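Local coordinates for zinc transport protein ZntB (Vibrio parahaemolyticus RIMD 2210633, PDB 3CK6) that probably takes up zinc ions together with protons across the inner membrane, its cytoplasmic domain assembling into a funnel-shaped homopentamer, at residues 66-71 against 78-83. The protein carries 1 engineered substitution. Sequence-based numbering, arbitrary orientation.
Sequences RPSFHP and MLILRG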
# COMPACT_ATOMS: atom_id res chain seq x y z
N ARG E 66 -15.35 -16.55 2.81
CA ARG E 66 -15.15 -15.11 2.92
C ARG E 66 -16.00 -14.39 1.84
O ARG E 66 -16.26 -14.95 0.77
CB ARG E 66 -13.67 -14.76 2.77
CG ARG E 66 -13.17 -14.98 1.33
CD ARG E 66 -11.70 -14.64 1.20
NE ARG E 66 -11.40 -13.20 1.11
CZ ARG E 66 -11.38 -12.49 -0.01
NH1 ARG E 66 -11.69 -13.04 -1.19
NH2 ARG E 66 -11.05 -11.20 0.03
N PRO E 67 -16.45 -13.15 2.13
CA PRO E 67 -17.10 -12.44 1.03
C PRO E 67 -16.21 -12.35 -0.21
O PRO E 67 -15.01 -12.07 -0.13
CB PRO E 67 -17.37 -11.04 1.60
CG PRO E 67 -17.46 -11.28 3.11
CD PRO E 67 -16.44 -12.37 3.38
N SER E 68 -16.82 -12.61 -1.37
CA SER E 68 -16.07 -12.70 -2.60
C SER E 68 -17.00 -12.79 -3.79
O SER E 68 -18.18 -13.15 -3.67
CB SER E 68 -15.14 -13.92 -2.58
OG SER E 68 -15.81 -15.07 -2.07
N PHE E 69 -16.42 -12.52 -4.94
CA PHE E 69 -17.12 -12.64 -6.21
C PHE E 69 -16.32 -13.59 -7.10
O PHE E 69 -15.09 -13.50 -7.18
CB PHE E 69 -17.27 -11.27 -6.87
CG PHE E 69 -17.78 -11.34 -8.31
CD1 PHE E 69 -19.16 -11.44 -8.57
CD2 PHE E 69 -16.90 -11.33 -9.37
CE1 PHE E 69 -19.65 -11.53 -9.88
CE2 PHE E 69 -17.38 -11.42 -10.70
CZ PHE E 69 -18.77 -11.52 -10.94
N HIS E 70 -17.03 -14.49 -7.77
CA HIS E 70 -16.42 -15.54 -8.57
C HIS E 70 -17.13 -15.57 -9.91
O HIS E 70 -18.25 -16.07 -9.99
CB HIS E 70 -16.61 -16.90 -7.88
CG HIS E 70 -16.05 -16.97 -6.49
ND1 HIS E 70 -14.76 -17.38 -6.23
CD2 HIS E 70 -16.61 -16.69 -5.29
CE1 HIS E 70 -14.54 -17.34 -4.92
NE2 HIS E 70 -15.64 -16.91 -4.33
N PRO E 71 -16.49 -15.06 -10.97
CA PRO E 71 -17.11 -15.24 -12.28
C PRO E 71 -16.97 -16.69 -12.74
O PRO E 71 -15.87 -17.25 -12.68
CB PRO E 71 -16.30 -14.31 -13.19
CG PRO E 71 -15.00 -14.11 -12.50
CD PRO E 71 -15.21 -14.34 -11.03
N MSE E 78 -20.76 -16.63 -8.75
CA MSE E 78 -21.08 -16.78 -7.32
C MSE E 78 -20.72 -15.50 -6.62
O MSE E 78 -19.65 -14.96 -6.85
CB MSE E 78 -20.28 -17.92 -6.69
CG MSE E 78 -20.62 -18.18 -5.19
SE MSE E 78 -19.57 -19.72 -4.53
CE MSE E 78 -20.22 -21.03 -5.69
N LEU E 79 -21.62 -15.05 -5.75
CA LEU E 79 -21.37 -13.92 -4.87
C LEU E 79 -21.64 -14.30 -3.41
O LEU E 79 -22.73 -14.76 -3.05
CB LEU E 79 -22.27 -12.73 -5.24
CG LEU E 79 -22.08 -11.44 -4.44
CD1 LEU E 79 -20.69 -10.82 -4.69
CD2 LEU E 79 -23.19 -10.47 -4.81
N ILE E 80 -20.63 -14.10 -2.59
CA ILE E 80 -20.73 -14.40 -1.18
C ILE E 80 -20.66 -13.12 -0.39
O ILE E 80 -19.76 -12.31 -0.63
CB ILE E 80 -19.62 -15.41 -0.75
CG1 ILE E 80 -19.82 -16.72 -1.52
CG2 ILE E 80 -19.62 -15.60 0.80
CD1 ILE E 80 -18.65 -17.73 -1.44
N LEU E 81 -21.57 -12.97 0.59
CA LEU E 81 -21.69 -11.77 1.41
C LEU E 81 -21.95 -12.13 2.86
O LEU E 81 -22.33 -13.24 3.19
CB LEU E 81 -22.85 -10.88 0.92
CG LEU E 81 -22.76 -10.42 -0.55
CD1 LEU E 81 -24.08 -9.78 -0.92
CD2 LEU E 81 -21.58 -9.45 -0.81
N ARG E 82 -21.71 -11.16 3.73
CA ARG E 82 -21.98 -11.31 5.14
C ARG E 82 -22.95 -10.22 5.62
O ARG E 82 -22.98 -9.10 5.07
CB ARG E 82 -20.68 -11.28 5.94
CG ARG E 82 -19.80 -12.51 5.74
CD ARG E 82 -19.79 -13.43 6.99
NE ARG E 82 -18.93 -14.60 6.78
CZ ARG E 82 -18.61 -15.51 7.70
NH1 ARG E 82 -19.10 -15.42 8.93
NH2 ARG E 82 -17.80 -16.51 7.40
N GLY E 83 -23.75 -10.56 6.64
CA GLY E 83 -24.68 -9.64 7.27
C GLY E 83 -24.67 -9.79 8.78
O GLY E 83 -24.17 -10.79 9.31
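Arg66 touches the second strand through its carbonyl O, 3.4 Å from Ile80 CG2, where the antiparallel hairpin of strands 68-71 and 77-83 begins, at the edge of the chain's mixed sheet. Its guanidinium, through NE, forms a salt bridge with Glu224 of a second subunit. Pro67, having no N-H, suits the position just before the pairing starts; its ring crosses the aliphatic part of Arg82 at roughly a right angle, Pro67 CG 3.7 Å from Arg82 CG. Ser68 then pairs with Ile80 through two backbone bonds, the Ile80 N to Ser68 O one almost straight at 177°. A small serine suits this buried spot beside Ile80 CD1, and Asn217 of the second subunit also bonds its OG. Phe69 opposes Leu79 in the non-hydrogen-bonded pair; Leu79 CD1 lies 4.1 Å from Phe69 CB, at the edge of the ring. Apolar residues suit this face, which lies against helices 173-199 (Phe69 on Leu197) and 134-161 (Leu79 on Leu138). His70 restores the two-bond pattern with Met78, a selenomethionine running alongside it. With CG anti to its carbonyl carbon (chi1 -58°), the imidazole reaches back along its own strand: His70 NE2 donates to Ser68 OG at 2.9 Å, and that hydroxyl donates to Arg66 O, also at 2.9 Å.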